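Local structure of aspartate aminotransferase (Rhodobacter sphaeroides, 3NRA) at residues I107-A121 / R274-A286. The protein probably transfers the amino group of L-aspartate to 2-oxoglutarate, giving oxaloacetate and L-glutamate, with pyridoxal 5'-phosphate as cofactor. Numbering follows the deposited sequence. Where two conformers were deposited one is given.
Sequences ITPGTQGALFLAVAA and RMEKLQAIVSLRA
L117 on helix 110-120 is a knob set into the hole formed by M275, L278, Q279 and V282 of helix 274-282, the two axes crossing at 117° and 8.9 Å apart. A branched leucine suits this place because its methyls part: L117 CD2 lies 3.6 Å from L278 CG, while L117 CD1 meets Q279 OE1. Selenomethionine M275 bends at its last torsion, which brings M275 CE 3.7 Å from L117 CB and also against A114 O. Small A121 packs its CB on M275 CG (3.8 Å). F116 meets V282 CG2 with its ring edge and also packs on I281 of the second subunit.

Farther out, a glutamine suits its place because one NH2 serves two backbone carbonyls: Q279 NE2 gives a nearly straight bond to I107 O (3.0 Å, 169°), in the plane of its own amide, and another to Y77 O. CG anti to the backbone N (chi1 176°) and a bend at chi2 carry the amide there, with Q279 OE1 3.1 Å from P109 CD. A water joins I107 O to A286 N. A leucine here has no amide to donate, and I107 O, still bonded to the water, and Y77 O would probably be less firmly tied to the helix. R274 suits the far end because its NE and NH2 can share A121 O, both bonds weak.

Beyond P109, the backbone N atoms of T111 and Q112 bind the cofactor phosphate. The directionless apolar seam joins the two helices, whereas the directional Q279 amide fixes helix 274-282 against the strand leading into that phosphate-binding turn.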
# COMPACT_ATOMS: atom_id res chain seq x y z
N ILE B 107 -0.22 -9.65 7.19
CA ILE B 107 0.18 -8.33 7.63
C ILE B 107 0.19 -7.36 6.45
O ILE B 107 0.80 -7.65 5.42
CB ILE B 107 1.56 -8.33 8.25
CG1 ILE B 107 1.65 -9.36 9.39
CG2 ILE B 107 1.89 -6.89 8.76
CD1 ILE B 107 3.07 -9.46 10.06
N THR B 108 -0.42 -6.18 6.65
CA THR B 108 -0.81 -5.28 5.55
C THR B 108 -0.35 -3.83 5.84
O THR B 108 -0.07 -3.47 7.02
CB THR B 108 -2.34 -5.23 5.38
OG1 THR B 108 -2.93 -4.86 6.62
CG2 THR B 108 -2.91 -6.59 4.93
N PRO B 109 -0.31 -2.97 4.78
CA PRO B 109 -0.03 -1.54 4.97
C PRO B 109 -1.22 -0.80 5.60
O PRO B 109 -2.09 -0.26 4.88
CB PRO B 109 0.29 -1.04 3.57
CG PRO B 109 -0.34 -2.07 2.63
CD PRO B 109 -0.32 -3.36 3.34
N GLY B 110 -1.27 -0.81 6.94
CA GLY B 110 -2.39 -0.26 7.67
C GLY B 110 -3.56 -1.22 7.62
O GLY B 110 -3.54 -2.23 6.87
N THR B 111 -4.54 -0.97 8.47
CA THR B 111 -5.81 -1.63 8.36
C THR B 111 -6.52 -1.19 7.07
O THR B 111 -7.31 -1.97 6.49
CB THR B 111 -6.69 -1.37 9.61
OG1 THR B 111 -6.06 -1.95 10.73
CG2 THR B 111 -8.05 -2.00 9.48
N GLN B 112 -6.22 0.04 6.59
CA GLN B 112 -6.70 0.44 5.25
C GLN B 112 -6.20 -0.54 4.19
O GLN B 112 -6.96 -0.95 3.31
CB GLN B 112 -6.24 1.87 4.88
CG GLN B 112 -6.88 2.43 3.59
CD GLN B 112 -8.41 2.49 3.67
OE1 GLN B 112 -8.96 2.98 4.66
NE2 GLN B 112 -9.10 2.02 2.63
N GLY B 113 -4.91 -0.91 4.28
CA GLY B 113 -4.32 -1.92 3.39
C GLY B 113 -5.11 -3.22 3.39
O GLY B 113 -5.42 -3.76 2.33
N ALA B 114 -5.46 -3.70 4.58
CA ALA B 114 -6.24 -4.88 4.74
C ALA B 114 -7.65 -4.74 4.15
O ALA B 114 -8.16 -5.69 3.49
CB ALA B 114 -6.32 -5.28 6.21
N LEU B 115 -8.28 -3.59 4.37
CA LEU B 115 -9.61 -3.32 3.87
C LEU B 115 -9.67 -3.34 2.35
O LEU B 115 -10.55 -4.02 1.75
CB LEU B 115 -10.10 -1.98 4.39
CG LEU B 115 -11.50 -1.52 4.04
CD1 LEU B 115 -12.58 -2.51 4.54
CD2 LEU B 115 -11.75 -0.07 4.57
N PHE B 116 -8.74 -2.63 1.70
CA PHE B 116 -8.66 -2.66 0.27
C PHE B 116 -8.59 -4.09 -0.26
O PHE B 116 -9.29 -4.45 -1.22
CB PHE B 116 -7.42 -1.93 -0.24
CG PHE B 116 -7.29 -1.94 -1.76
CD1 PHE B 116 -8.12 -1.20 -2.53
CD2 PHE B 116 -6.36 -2.74 -2.38
CE1 PHE B 116 -8.03 -1.22 -3.90
CE2 PHE B 116 -6.26 -2.76 -3.74
CZ PHE B 116 -7.09 -1.98 -4.50
N LEU B 117 -7.65 -4.86 0.27
CA LEU B 117 -7.40 -6.22 -0.22
C LEU B 117 -8.63 -7.11 0.02
O LEU B 117 -9.01 -7.89 -0.84
CB LEU B 117 -6.17 -6.82 0.50
CG LEU B 117 -4.81 -6.16 0.18
CD1 LEU B 117 -3.73 -6.75 1.03
CD2 LEU B 117 -4.48 -6.34 -1.32
N ALA B 118 -9.23 -6.96 1.20
CA ALA B 118 -10.38 -7.76 1.59
C ALA B 118 -11.57 -7.52 0.64
O ALA B 118 -12.24 -8.47 0.20
CB ALA B 118 -10.77 -7.44 3.02
N VAL B 119 -11.81 -6.25 0.28
CA VAL B 119 -12.88 -5.95 -0.67
C VAL B 119 -12.48 -6.45 -2.08
O VAL B 119 -13.31 -7.04 -2.80
CB VAL B 119 -13.20 -4.46 -0.70
CG1 VAL B 119 -14.28 -4.15 -1.75
CG2 VAL B 119 -13.64 -3.97 0.73
N ALA B 120 -11.21 -6.25 -2.46
CA ALA B 120 -10.71 -6.72 -3.78
C ALA B 120 -10.86 -8.22 -3.94
O ALA B 120 -11.20 -8.70 -5.02
CB ALA B 120 -9.27 -6.32 -3.98
N ALA B 121 -10.60 -8.96 -2.85
CA ALA B 121 -10.69 -10.44 -2.85
C ALA B 121 -12.13 -10.99 -2.77
O ALA B 121 -12.33 -12.21 -2.92
CB ALA B 121 -9.86 -10.97 -1.73
N ARG B 274 -6.15 -15.18 -1.47
CA ARG B 274 -6.38 -14.18 -2.52
C ARG B 274 -5.76 -12.81 -2.19
O ARG B 274 -5.09 -12.23 -3.03
CB ARG B 274 -7.87 -14.04 -2.80
CG ARG B 274 -8.48 -15.30 -3.44
CD ARG B 274 -9.75 -15.00 -4.18
NE ARG B 274 -10.88 -14.73 -3.30
CZ ARG B 274 -11.95 -15.53 -3.10
NH1 ARG B 274 -12.05 -16.73 -3.68
NH2 ARG B 274 -12.93 -15.11 -2.31
N MSE B 275 -5.96 -12.34 -0.95
CA MSE B 275 -5.43 -11.04 -0.50
C MSE B 275 -3.88 -11.01 -0.57
O MSE B 275 -3.29 -9.98 -0.88
CB MSE B 275 -5.88 -10.75 0.95
CG MSE B 275 -7.40 -10.57 1.14
SE MSE B 275 -7.90 -10.49 3.00
CE MSE B 275 -6.93 -8.90 3.43
N GLU B 276 -3.26 -12.17 -0.28
CA GLU B 276 -1.80 -12.34 -0.37
C GLU B 276 -1.31 -12.21 -1.78
O GLU B 276 -0.31 -11.54 -2.05
CB GLU B 276 -1.41 -13.74 0.14
CG GLU B 276 0.10 -14.01 0.21
CD GLU B 276 0.68 -14.68 -1.03
OE1 GLU B 276 0.35 -15.85 -1.28
OE2 GLU B 276 1.49 -14.04 -1.72
N LYS B 277 -2.01 -12.85 -2.70
CA LYS B 277 -1.63 -12.82 -4.11
C LYS B 277 -1.74 -11.39 -4.64
O LYS B 277 -0.83 -10.90 -5.30
CB LYS B 277 -2.50 -13.78 -4.93
CG LYS B 277 -2.12 -15.25 -4.77
CD LYS B 277 -3.35 -16.17 -5.00
CE LYS B 277 -2.98 -17.60 -5.42
NZ LYS B 277 -3.29 -17.85 -6.89
N LEU B 278 -2.81 -10.70 -4.25
CA LEU B 278 -2.98 -9.33 -4.66
C LEU B 278 -1.94 -8.38 -4.02
O LEU B 278 -1.42 -7.51 -4.70
CB LEU B 278 -4.39 -8.86 -4.39
CG LEU B 278 -4.73 -7.42 -4.76
CD1 LEU B 278 -4.32 -7.07 -6.17
CD2 LEU B 278 -6.22 -7.20 -4.57
N GLN B 279 -1.65 -8.56 -2.73
CA GLN B 279 -0.67 -7.68 -2.05
C GLN B 279 0.68 -7.63 -2.78
O GLN B 279 1.34 -6.59 -2.82
CB GLN B 279 -0.45 -8.12 -0.58
CG GLN B 279 0.63 -7.29 0.14
CD GLN B 279 0.33 -7.06 1.61
OE1 GLN B 279 -0.39 -6.14 1.97
NE2 GLN B 279 0.89 -7.92 2.48
N ALA B 280 1.09 -8.77 -3.32
CA ALA B 280 2.30 -8.85 -4.08
C ALA B 280 2.37 -7.75 -5.14
O ALA B 280 3.40 -7.11 -5.27
CB ALA B 280 2.47 -10.28 -4.73
N ILE B 281 1.26 -7.49 -5.84
CA ILE B 281 1.26 -6.50 -6.92
C ILE B 281 0.73 -5.11 -6.52
O ILE B 281 0.92 -4.14 -7.26
CB ILE B 281 0.56 -7.02 -8.24
CG1 ILE B 281 -0.94 -7.23 -8.04
CG2 ILE B 281 1.25 -8.32 -8.74
CD1 ILE B 281 -1.61 -7.83 -9.26
N VAL B 282 0.15 -5.00 -5.32
CA VAL B 282 -0.30 -3.71 -4.79
C VAL B 282 0.86 -2.94 -4.18
O VAL B 282 1.00 -1.72 -4.42
CB VAL B 282 -1.46 -3.87 -3.75
CG1 VAL B 282 -1.75 -2.55 -3.02
CG2 VAL B 282 -2.72 -4.37 -4.44
N SER B 283 1.65 -3.61 -3.32
CA SER B 283 2.82 -2.96 -2.69
C SER B 283 3.93 -3.91 -2.19
O SER B 283 4.82 -3.47 -1.42
CB SER B 283 2.35 -2.07 -1.53
OG SER B 283 1.73 -2.84 -0.51
N LEU B 284 3.92 -5.17 -2.67
CA LEU B 284 4.81 -6.28 -2.19
C LEU B 284 4.52 -6.74 -0.76
O LEU B 284 4.16 -7.88 -0.55
CB LEU B 284 6.31 -5.95 -2.35
CG LEU B 284 6.85 -5.60 -3.73
CD1 LEU B 284 8.33 -5.24 -3.63
CD2 LEU B 284 6.65 -6.75 -4.72
N ARG B 285 4.72 -5.86 0.22
CA ARG B 285 4.60 -6.24 1.60
C ARG B 285 4.32 -5.01 2.42
O ARG B 285 4.52 -3.90 1.95
CB ARG B 285 5.88 -6.92 2.07
CG ARG B 285 7.18 -6.05 1.92
CD ARG B 285 8.41 -6.80 2.36
NE ARG B 285 8.56 -7.96 1.52
CZ ARG B 285 9.10 -7.96 0.29
NH1 ARG B 285 9.70 -6.87 -0.22
NH2 ARG B 285 9.07 -9.08 -0.41
N ALA B 286 3.81 -5.21 3.64
CA ALA B 286 3.93 -4.18 4.67
C ALA B 286 5.42 -3.90 4.87
O ALA B 286 6.23 -4.82 4.87
CB ALA B 286 3.28 -4.68 5.98
O HOH W 1 3.40 -7.95 4.53